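Local coordinates for protein transcriptional activator, putative (Pyrococcus furiosus, PDB 1RTW) that is of unknown function but belongs to the all-helical TENA/THI-4/PQQC family and may be a transcriptional activator, at residues Asn10-Leu23 and Lys192-Tyr206. Residues are numbered along the deposited sequence; the frame is centred on the assembly and turned at random.
Sequences NENIWRRFLPHKFL and KEVSKFELIFWDIAY
His20 and Asp203 show how a single imidazole can satisfy both its nitrogens while joining distant parts of a chain. His20 NE2 donates to Asp203 OD2 over 2.9 Å, the oxygen lying in the ring plane although the nitrogen stands above the carboxylate plane. His20 ND1 accepts from Phe22 N at 2.9 Å, capping the N-terminal end of helix 21-28. With CG swung anti to the backbone N (chi1 174°), the ring also receives Trp202 CB over the centre of one face, a CH-pi contact 3.3 Å from the centroid. Trp202 continues into an aromatic cluster with Phe17 and Phe22, whose planes meet its own obliquely, and Leu23 CD2 makes a CH-pi contact over its six-membered ring, toward the rim. Lys21, fully extended, lays NZ over the Tyr206 ring as a cation-pi contact, 4.2 Å from the centroid. Nearer the start of both segments, Trp14 NE1 gives its hydrogen to Ser195 OG in the indole plane (2.8 Å, 164°); that hydroxyl is also hydrogen-bonded to Phe191 O. Beside that bond, Ile13 fits as a knob among Lys192, Ser195, Lys196 and Leu199, where 11-15 runs nearly parallel to 192-201, 14° between their axes. Leu199 CD1 packs against Arg16 CB (3.4 Å) and Phe17 CB. Outside partners serve Asn10 ND2 (Leu6 O) and Glu198 OE2 (Tyr105 OH). Held at both nitrogens, the imidazole would be expected to rotate little.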
ATOM      1  N   ASN B  10      27.617  11.872  -2.150  1.00 44.36           N
ATOM      2  CA  ASN B  10      27.752  10.421  -2.339  1.00 41.75           C
ATOM      3  C   ASN B  10      28.760  10.126  -3.442  1.00 43.82           C
ATOM      4  O   ASN B  10      28.879   8.982  -3.890  1.00 43.51           O
ATOM      5  CB  ASN B  10      26.420   9.759  -2.723  1.00 37.05           C
ATOM      6  CG  ASN B  10      25.416   9.761  -1.600  1.00 31.65           C
ATOM      7  OD1 ASN B  10      25.372   8.842  -0.791  1.00 29.11           O
ATOM      8  ND2 ASN B  10      24.590  10.790  -1.555  1.00 28.33           N
ATOM      9  N   GLU B  11      29.505  11.147  -3.860  1.00 47.22           N
ATOM     10  CA  GLU B  11      30.491  10.983  -4.924  1.00 49.76           C
ATOM     11  C   GLU B  11      31.523   9.910  -4.599  1.00 48.13           C
ATOM     12  O   GLU B  11      32.078   9.280  -5.501  1.00 44.52           O
ATOM     13  CB  GLU B  11      31.171  12.316  -5.254  1.00 55.91           C
ATOM     14  CG  GLU B  11      32.115  12.857  -4.181  1.00 64.88           C
ATOM     15  CD  GLU B  11      32.709  14.217  -4.536  1.00 68.45           C
ATOM     16  OE1 GLU B  11      32.286  14.831  -5.542  1.00 69.98           O
ATOM     17  OE2 GLU B  11      33.602  14.681  -3.798  1.00 69.47           O
ATOM     18  N   ASN B  12      31.729   9.652  -3.312  1.00 47.91           N
ATOM     19  CA  ASN B  12      32.691   8.640  -2.899  1.00 49.15           C
ATOM     20  C   ASN B  12      32.182   7.242  -3.268  1.00 46.98           C
ATOM     21  O   ASN B  12      32.939   6.416  -3.785  1.00 46.82           O
ATOM     22  CB  ASN B  12      32.978   8.745  -1.396  1.00 54.07           C
ATOM     23  CG  ASN B  12      34.453   8.533  -1.062  1.00 58.61           C
ATOM     24  OD1 ASN B  12      35.094   9.398  -0.454  1.00 58.63           O
ATOM     25  ND2 ASN B  12      34.997   7.384  -1.462  1.00 58.52           N
ATOM     26  N   ILE B  13      30.890   7.002  -3.057  1.00 43.89           N
ATOM     27  CA  ILE B  13      30.291   5.713  -3.390  1.00 39.54           C
ATOM     28  C   ILE B  13      30.177   5.547  -4.904  1.00 35.97           C
ATOM     29  O   ILE B  13      30.484   4.486  -5.440  1.00 34.05           O
ATOM     30  CB  ILE B  13      28.896   5.552  -2.750  1.00 40.38           C
ATOM     31  CG1 ILE B  13      29.018   5.626  -1.227  1.00 44.13           C
ATOM     32  CG2 ILE B  13      28.268   4.216  -3.167  1.00 39.54           C
ATOM     33  CD1 ILE B  13      27.692   5.516  -0.494  1.00 46.92           C
ATOM     34  N   TRP B  14      29.747   6.601  -5.592  1.00 33.23           N
ATOM     35  CA  TRP B  14      29.610   6.547  -7.048  1.00 31.77           C
ATOM     36  C   TRP B  14      30.942   6.317  -7.746  1.00 32.62           C
ATOM     37  O   TRP B  14      31.000   5.631  -8.766  1.00 31.20           O
ATOM     38  CB  TRP B  14      28.938   7.816  -7.585  1.00 26.11           C
ATOM     39  CG  TRP B  14      27.453   7.827  -7.351  1.00 23.82           C
ATOM     40  CD1 TRP B  14      26.803   7.512  -6.188  1.00 20.37           C
ATOM     41  CD2 TRP B  14      26.432   8.126  -8.309  1.00 20.05           C
ATOM     42  NE1 TRP B  14      25.449   7.589  -6.368  1.00 20.71           N
ATOM     43  CE2 TRP B  14      25.189   7.958  -7.667  1.00 19.52           C
ATOM     44  CE3 TRP B  14      26.443   8.511  -9.657  1.00 18.13           C
ATOM     45  CZ2 TRP B  14      23.970   8.169  -8.313  1.00 16.13           C
ATOM     46  CZ3 TRP B  14      25.231   8.722 -10.302  1.00 17.10           C
ATOM     47  CH2 TRP B  14      24.013   8.545  -9.627  1.00 15.58           C
ATOM     48  N   ARG B  15      32.014   6.871  -7.181  1.00 35.70           N
ATOM     49  CA  ARG B  15      33.349   6.716  -7.751  1.00 38.75           C
ATOM     50  C   ARG B  15      33.709   5.237  -7.804  1.00 36.93           C
ATOM     51  O   ARG B  15      34.410   4.795  -8.717  1.00 36.70           O
ATOM     52  CB  ARG B  15      34.389   7.481  -6.925  1.00 44.99           C
ATOM     53  CG  ARG B  15      35.639   7.861  -7.709  1.00 53.40           C
ATOM     54  CD  ARG B  15      36.740   8.391  -6.803  1.00 60.84           C
ATOM     55  NE  ARG B  15      36.303   9.530  -5.993  1.00 68.57           N
ATOM     56  CZ  ARG B  15      36.276   9.537  -4.660  1.00 72.22           C
ATOM     57  NH1 ARG B  15      36.659   8.462  -3.980  1.00 73.41           N
ATOM     58  NH2 ARG B  15      35.860  10.616  -4.007  1.00 74.47           N
ATOM     59  N   ARG B  16      33.209   4.477  -6.832  1.00 35.08           N
ATOM     60  CA  ARG B  16      33.460   3.044  -6.772  1.00 33.90           C
ATOM     61  C   ARG B  16      32.840   2.290  -7.957  1.00 30.45           C
ATOM     62  O   ARG B  16      33.300   1.198  -8.296  1.00 27.54           O
ATOM     63  CB  ARG B  16      33.015   2.447  -5.429  1.00 39.96           C
ATOM     64  CG  ARG B  16      33.922   2.778  -4.232  1.00 47.12           C
ATOM     65  CD  ARG B  16      33.375   2.149  -2.952  1.00 54.57           C
ATOM     66  NE  ARG B  16      34.163   2.463  -1.761  1.00 60.72           N
ATOM     67  CZ  ARG B  16      33.769   2.204  -0.516  1.00 64.88           C
ATOM     68  NH1 ARG B  16      32.593   1.625  -0.294  1.00 67.30           N
ATOM     69  NH2 ARG B  16      34.549   2.520   0.512  1.00 67.14           N
ATOM     70  N   PHE B  17      31.798   2.846  -8.582  1.00 27.18           N
ATOM     71  CA  PHE B  17      31.230   2.188  -9.764  1.00 26.24           C
ATOM     72  C   PHE B  17      31.438   2.959 -11.073  1.00 27.31           C
ATOM     73  O   PHE B  17      30.913   2.594 -12.127  1.00 25.69           O
ATOM     74  CB  PHE B  17      29.767   1.731  -9.576  1.00 22.61           C
ATOM     75  CG  PHE B  17      28.763   2.844  -9.396  1.00 19.18           C
ATOM     76  CD1 PHE B  17      28.262   3.534 -10.495  1.00 16.89           C
ATOM     77  CD2 PHE B  17      28.228   3.119  -8.133  1.00 16.95           C
ATOM     78  CE1 PHE B  17      27.239   4.472 -10.350  1.00 15.21           C
ATOM     79  CE2 PHE B  17      27.206   4.053  -7.970  1.00 13.95           C
ATOM     80  CZ  PHE B  17      26.706   4.730  -9.082  1.00 18.11           C
ATOM     81  N   LEU B  18      32.280   3.985 -11.008  1.00 29.60           N
ATOM     82  CA  LEU B  18      32.602   4.799 -12.172  1.00 31.41           C
ATOM     83  C   LEU B  18      34.123   4.847 -12.339  1.00 32.69           C
ATOM     84  O   LEU B  18      34.756   5.882 -12.097  1.00 35.89           O
ATOM     85  CB  LEU B  18      32.038   6.216 -12.002  1.00 31.16           C
ATOM     86  CG  LEU B  18      30.512   6.345 -11.935  1.00 27.64           C
ATOM     87  CD1 LEU B  18      30.095   7.745 -11.503  1.00 27.71           C
ATOM     88  CD2 LEU B  18      29.922   5.995 -13.278  1.00 27.90           C
ATOM     89  N   PRO B  19      34.729   3.737 -12.802  1.00 31.19           N
ATOM     90  CA  PRO B  19      34.086   2.476 -13.174  1.00 29.33           C
ATOM     91  C   PRO B  19      34.218   1.356 -12.138  1.00 30.46           C
ATOM     92  O   PRO B  19      35.077   1.383 -11.256  1.00 31.88           O
ATOM     93  CB  PRO B  19      34.862   2.092 -14.409  1.00 27.59           C
ATOM     94  CG  PRO B  19      36.285   2.396 -13.943  1.00 28.32           C
ATOM     95  CD  PRO B  19      36.148   3.727 -13.212  1.00 28.01           C
ATOM     96  N   HIS B  20      33.347   0.365 -12.261  1.00 30.55           N
ATOM     97  CA  HIS B  20      33.396  -0.803 -11.392  1.00 29.74           C
ATOM     98  C   HIS B  20      34.065  -1.864 -12.248  1.00 30.04           C
ATOM     99  O   HIS B  20      34.068  -1.751 -13.475  1.00 30.72           O
ATOM    100  CB  HIS B  20      31.989  -1.270 -11.009  1.00 26.96           C
ATOM    101  CG  HIS B  20      31.966  -2.548 -10.230  1.00 23.04           C
ATOM    102  ND1 HIS B  20      31.966  -3.788 -10.831  1.00 22.27           N
ATOM    103  CD2 HIS B  20      31.945  -2.780  -8.894  1.00 22.27           C
ATOM    104  CE1 HIS B  20      31.948  -4.728  -9.902  1.00 22.68           C
ATOM    105  NE2 HIS B  20      31.935  -4.141  -8.717  1.00 20.13           N
ATOM    106  N   LYS B  21      34.624  -2.883 -11.599  1.00 29.92           N
ATOM    107  CA  LYS B  21      35.298  -3.986 -12.281  1.00 29.58           C
ATOM    108  C   LYS B  21      34.513  -4.444 -13.508  1.00 28.35           C
ATOM    109  O   LYS B  21      35.069  -4.569 -14.605  1.00 28.91           O
ATOM    110  CB  LYS B  21      35.478  -5.159 -11.307  1.00 29.19           C
ATOM    111  CG  LYS B  21      36.206  -6.368 -11.865  1.00 32.86           C
ATOM    112  CD  LYS B  21      36.202  -7.514 -10.851  1.00 35.88           C
ATOM    113  CE  LYS B  21      36.869  -8.760 -11.413  1.00 37.37           C
ATOM    114  NZ  LYS B  21      36.770  -9.916 -10.464  1.00 40.69           N
ATOM    115  N   PHE B  22      33.207  -4.617 -13.325  1.00 26.40           N
ATOM    116  CA  PHE B  22      32.324  -5.065 -14.394  1.00 27.12           C
ATOM    117  C   PHE B  22      32.339  -4.141 -15.609  1.00 28.71           C
ATOM    118  O   PHE B  22      32.299  -4.613 -16.747  1.00 30.73           O
ATOM    119  CB  PHE B  22      30.895  -5.216 -13.866  1.00 24.50           C
ATOM    120  CG  PHE B  22      29.942  -5.842 -14.848  1.00 24.04           C
ATOM    121  CD1 PHE B  22      29.182  -5.051 -15.703  1.00 21.75           C
ATOM    122  CD2 PHE B  22      29.778  -7.226 -14.888  1.00 23.01           C
ATOM    123  CE1 PHE B  22      28.273  -5.627 -16.582  1.00 21.88           C
ATOM    124  CE2 PHE B  22      28.869  -7.817 -15.766  1.00 21.78           C
ATOM    125  CZ  PHE B  22      28.113  -7.014 -16.615  1.00 21.81           C
ATOM    126  N   LEU B  23      32.393  -2.834 -15.364  1.00 29.47           N
ATOM    127  CA  LEU B  23      32.404  -1.846 -16.439  1.00 30.26           C
ATOM    128  C   LEU B  23      33.726  -1.819 -17.199  1.00 32.39           C
ATOM    129  O   LEU B  23      33.741  -1.575 -18.403  1.00 32.45           O
ATOM    130  CB  LEU B  23      32.061  -0.456 -15.898  1.00 29.06           C
ATOM    131  CG  LEU B  23      30.735  -0.343 -15.124  1.00 29.93           C
ATOM    132  CD1 LEU B  23      30.493   1.093 -14.716  1.00 30.92           C
ATOM    133  CD2 LEU B  23      29.565  -0.847 -15.952  1.00 30.41           C
ATOM    134  N   LYS B 192      21.396   7.859  -0.585  1.00 25.32           N
ATOM    135  CA  LYS B 192      22.623   7.230  -0.112  1.00 25.63           C
ATOM    136  C   LYS B 192      22.484   5.711  -0.131  1.00 24.81           C
ATOM    137  O   LYS B 192      23.352   5.002  -0.642  1.00 24.82           O
ATOM    138  CB  LYS B 192      22.935   7.690   1.314  1.00 29.11           C
ATOM    139  CG  LYS B 192      24.097   6.965   1.980  1.00 33.11           C
ATOM    140  CD  LYS B 192      24.402   7.544   3.356  1.00 39.19           C
ATOM    141  CE  LYS B 192      24.834   9.001   3.251  1.00 42.53           C
ATOM    142  NZ  LYS B 192      24.993   9.637   4.587  1.00 46.86           N
ATOM    143  N   GLU B 193      21.370   5.225   0.403  1.00 22.18           N
ATOM    144  CA  GLU B 193      21.117   3.798   0.472  1.00 20.17           C
ATOM    145  C   GLU B 193      20.976   3.195  -0.927  1.00 19.69           C
ATOM    146  O   GLU B 193      21.536   2.131  -1.193  1.00 18.90           O
ATOM    147  CB  GLU B 193      19.880   3.532   1.343  1.00 21.63           C
ATOM    148  CG  GLU B 193      19.698   2.088   1.803  1.00 23.62           C
ATOM    149  CD  GLU B 193      20.777   1.594   2.774  1.00 27.39           C
ATOM    150  OE1 GLU B 193      20.794   0.373   3.059  1.00 25.88           O
ATOM    151  OE2 GLU B 193      21.593   2.412   3.269  1.00 28.84           O
ATOM    152  N   VAL B 194      20.274   3.885  -1.831  1.00 16.85           N
ATOM    153  CA  VAL B 194      20.118   3.367  -3.189  1.00 17.75           C
ATOM    154  C   VAL B 194      21.483   3.332  -3.882  1.00 18.72           C
ATOM    155  O   VAL B 194      21.772   2.412  -4.657  1.00 17.26           O
ATOM    156  CB  VAL B 194      19.073   4.173  -4.028  1.00 16.48           C
ATOM    157  CG1 VAL B 194      19.035   3.670  -5.480  1.00 13.92           C
ATOM    158  CG2 VAL B 194      17.698   4.026  -3.417  1.00 11.58           C
ATOM    159  N   SER B 195      22.337   4.298  -3.540  1.00 20.71           N
ATOM    160  CA  SER B 195      23.689   4.387  -4.096  1.00 20.66           C
ATOM    161  C   SER B 195      24.510   3.152  -3.742  1.00 19.48           C
ATOM    162  O   SER B 195      25.198   2.592  -4.594  1.00 18.82           O
ATOM    163  CB  SER B 195      24.401   5.642  -3.581  1.00 21.96           C
ATOM    164  OG  SER B 195      23.853   6.812  -4.150  1.00 21.66           O
ATOM    165  N   LYS B 196      24.426   2.735  -2.482  1.00 20.19           N
ATOM    166  CA  LYS B 196      25.134   1.552  -1.992  1.00 20.49           C
ATOM    167  C   LYS B 196      24.647   0.293  -2.712  1.00 19.55           C
ATOM    168  O   LYS B 196      25.433  -0.596  -3.040  1.00 16.89           O
ATOM    169  CB  LYS B 196      24.924   1.398  -0.482  1.00 23.50           C
ATOM    170  CG  LYS B 196      25.627   2.457   0.351  1.00 27.72           C
ATOM    171  CD  LYS B 196      25.375   2.266   1.842  1.00 32.99           C
ATOM    172  CE  LYS B 196      25.983   3.427   2.655  1.00 35.65           C
ATOM    173  NZ  LYS B 196      25.769   3.302   4.135  1.00 35.27           N
ATOM    174  N   PHE B 197      23.340   0.230  -2.945  1.00 19.96           N
ATOM    175  CA  PHE B 197      22.730  -0.895  -3.632  1.00 20.95           C
ATOM    176  C   PHE B 197      23.213  -0.969  -5.072  1.00 20.83           C
ATOM    177  O   PHE B 197      23.486  -2.057  -5.575  1.00 23.43           O
ATOM    178  CB  PHE B 197      21.206  -0.796  -3.578  1.00 22.65           C
ATOM    179  CG  PHE B 197      20.601  -1.430  -2.357  1.00 22.11           C
ATOM    180  CD1 PHE B 197      20.869  -2.759  -2.048  1.00 23.19           C
ATOM    181  CD2 PHE B 197      19.740  -0.718  -1.542  1.00 22.70           C
ATOM    182  CE1 PHE B 197      20.280  -3.372  -0.941  1.00 22.89           C
ATOM    183  CE2 PHE B 197      19.150  -1.319  -0.436  1.00 24.39           C
ATOM    184  CZ  PHE B 197      19.419  -2.650  -0.136  1.00 21.65           C
ATOM    185  N   GLU B 198      23.337   0.189  -5.716  1.00 19.08           N
ATOM    186  CA  GLU B 198      23.822   0.266  -7.096  1.00 19.10           C
ATOM    187  C   GLU B 198      25.255  -0.250  -7.174  1.00 18.94           C
ATOM    188  O   GLU B 198      25.615  -1.017  -8.068  1.00 17.45           O
ATOM    189  CB  GLU B 198      23.795   1.718  -7.592  1.00 18.65           C
ATOM    190  CG  GLU B 198      22.430   2.199  -8.069  1.00 18.78           C
ATOM    191  CD  GLU B 198      21.957   1.465  -9.316  1.00 20.54           C
ATOM    192  OE1 GLU B 198      22.760   1.310 -10.254  1.00 21.28           O
ATOM    193  OE2 GLU B 198      20.790   1.029  -9.367  1.00 21.03           O
ATOM    194  N   LEU B 199      26.074   0.196  -6.229  1.00 20.35           N
ATOM    195  CA  LEU B 199      27.474  -0.214  -6.177  1.00 20.76           C
ATOM    196  C   LEU B 199      27.616  -1.719  -5.964  1.00 19.40           C
ATOM    197  O   LEU B 199      28.453  -2.365  -6.578  1.00 20.32           O
ATOM    198  CB  LEU B 199      28.191   0.521  -5.046  1.00 16.83           C
ATOM    199  CG  LEU B 199      29.600  -0.010  -4.759  1.00 20.16           C
ATOM    200  CD1 LEU B 199      30.513   0.212  -5.955  1.00 18.00           C
ATOM    201  CD2 LEU B 199      30.160   0.649  -3.511  1.00 20.92           C
ATOM    202  N   ILE B 200      26.803  -2.254  -5.065  1.00 20.85           N
ATOM    203  CA  ILE B 200      26.822  -3.663  -4.720  1.00 21.22           C
ATOM    204  C   ILE B 200      26.290  -4.570  -5.824  1.00 19.98           C
ATOM    205  O   ILE B 200      26.775  -5.689  -6.006  1.00 19.88           O
ATOM    206  CB  ILE B 200      26.007  -3.885  -3.415  1.00 24.50           C
ATOM    207  CG1 ILE B 200      26.768  -3.287  -2.229  1.00 25.04           C
ATOM    208  CG2 ILE B 200      25.728  -5.363  -3.175  1.00 24.00           C
ATOM    209  CD1 ILE B 200      25.949  -3.238  -0.951  1.00 28.35           C
ATOM    210  N   PHE B 201      25.307  -4.085  -6.573  1.00 17.16           N
ATOM    211  CA  PHE B 201      24.721  -4.893  -7.627  1.00 15.83           C
ATOM    212  C   PHE B 201      25.737  -5.393  -8.647  1.00 14.88           C
ATOM    213  O   PHE B 201      25.639  -6.533  -9.113  1.00 15.09           O
ATOM    214  CB  PHE B 201      23.602  -4.123  -8.327  1.00 13.11           C
ATOM    215  CG  PHE B 201      22.568  -5.002  -8.946  1.00  9.68           C
ATOM    216  CD1 PHE B 201      22.737  -5.497 -10.239  1.00 10.24           C
ATOM    217  CD2 PHE B 201      21.407  -5.328  -8.239  1.00 10.18           C
ATOM    218  CE1 PHE B 201      21.762  -6.306 -10.820  1.00  8.47           C
ATOM    219  CE2 PHE B 201      20.421  -6.132  -8.804  1.00 10.47           C
ATOM    220  CZ  PHE B 201      20.597  -6.625 -10.100  1.00 11.69           C
ATOM    221  N   TRP B 202      26.717  -4.555  -8.982  1.00 14.87           N
ATOM    222  CA  TRP B 202      27.729  -4.942  -9.961  1.00 16.27           C
ATOM    223  C   TRP B 202      28.495  -6.197  -9.542  1.00 17.96           C
ATOM    224  O   TRP B 202      28.885  -6.991 -10.392  1.00 17.32           O
ATOM    225  CB  TRP B 202      28.697  -3.794 -10.229  1.00 15.47           C
ATOM    226  CG  TRP B 202      28.054  -2.575 -10.832  1.00 15.61           C
ATOM    227  CD1 TRP B 202      27.840  -1.374 -10.218  1.00 15.14           C
ATOM    228  CD2 TRP B 202      27.515  -2.447 -12.159  1.00 12.30           C
ATOM    229  NE1 TRP B 202      27.195  -0.513 -11.072  1.00 13.59           N
ATOM    230  CE2 TRP B 202      26.989  -1.141 -12.266  1.00 12.08           C
ATOM    231  CE3 TRP B 202      27.420  -3.308 -13.253  1.00  9.13           C
ATOM    232  CZ2 TRP B 202      26.375  -0.679 -13.437  1.00 12.93           C
ATOM    233  CZ3 TRP B 202      26.805  -2.846 -14.415  1.00 10.70           C
ATOM    234  CH2 TRP B 202      26.294  -1.542 -14.496  1.00  8.94           C
ATOM    235  N   ASP B 203      28.673  -6.392  -8.236  1.00 20.14           N
ATOM    236  CA  ASP B 203      29.387  -7.567  -7.721  1.00 23.08           C
ATOM    237  C   ASP B 203      28.680  -8.896  -8.001  1.00 24.19           C
ATOM    238  O   ASP B 203      29.324  -9.944  -8.062  1.00 25.28           O
ATOM    239  CB  ASP B 203      29.624  -7.449  -6.209  1.00 24.86           C
ATOM    240  CG  ASP B 203      30.578  -6.327  -5.847  1.00 27.24           C
ATOM    241  OD1 ASP B 203      30.350  -5.661  -4.810  1.00 26.11           O
ATOM    242  OD2 ASP B 203      31.557  -6.115  -6.596  1.00 30.17           O
ATOM    243  N   ILE B 204      27.361  -8.847  -8.164  1.00 24.84           N
ATOM    244  CA  ILE B 204      26.559 -10.039  -8.421  1.00 25.87           C
ATOM    245  C   ILE B 204      27.093 -10.888  -9.570  1.00 27.05           C
ATOM    246  O   ILE B 204      27.065 -12.112  -9.499  1.00 28.45           O
ATOM    247  CB  ILE B 204      25.080  -9.667  -8.688  1.00 26.21           C
ATOM    248  CG1 ILE B 204      24.429  -9.152  -7.402  1.00 24.80           C
ATOM    249  CG2 ILE B 204      24.316 -10.861  -9.210  1.00 25.28           C
ATOM    250  CD1 ILE B 204      23.030  -8.584  -7.603  1.00 26.91           C
ATOM    251  N   ALA B 205      27.592 -10.242 -10.617  1.00 27.32           N
ATOM    252  CA  ALA B 205      28.125 -10.963 -11.764  1.00 29.68           C
ATOM    253  C   ALA B 205      29.248 -11.942 -11.387  1.00 33.00           C
ATOM    254  O   ALA B 205      29.392 -13.005 -11.999  1.00 31.37           O
ATOM    255  CB  ALA B 205      28.618  -9.981 -12.793  1.00 29.25           C
ATOM    256  N   TYR B 206      30.025 -11.593 -10.362  1.00 36.46           N
ATOM    257  CA  TYR B 206      31.133 -12.436  -9.930  1.00 40.60           C
ATOM    258  C   TYR B 206      30.762 -13.396  -8.811  1.00 47.45           C
ATOM    259  O   TYR B 206      31.594 -14.179  -8.354  1.00 45.86           O
ATOM    260  CB  TYR B 206      32.338 -11.569  -9.568  1.00 35.43           C
ATOM    261  CG  TYR B 206      32.670 -10.619 -10.695  1.00 31.10           C
ATOM    262  CD1 TYR B 206      33.313 -11.073 -11.844  1.00 26.67           C
ATOM    263  CD2 TYR B 206      32.221  -9.300 -10.667  1.00 29.72           C
ATOM    264  CE1 TYR B 206      33.486 -10.242 -12.947  1.00 27.44           C
ATOM    265  CE2 TYR B 206      32.388  -8.458 -11.758  1.00 29.14           C
ATOM    266  CZ  TYR B 206      33.017  -8.936 -12.901  1.00 28.16           C
ATOM    267  OH  TYR B 206      33.141  -8.114 -13.997  1.00 25.19           O
TER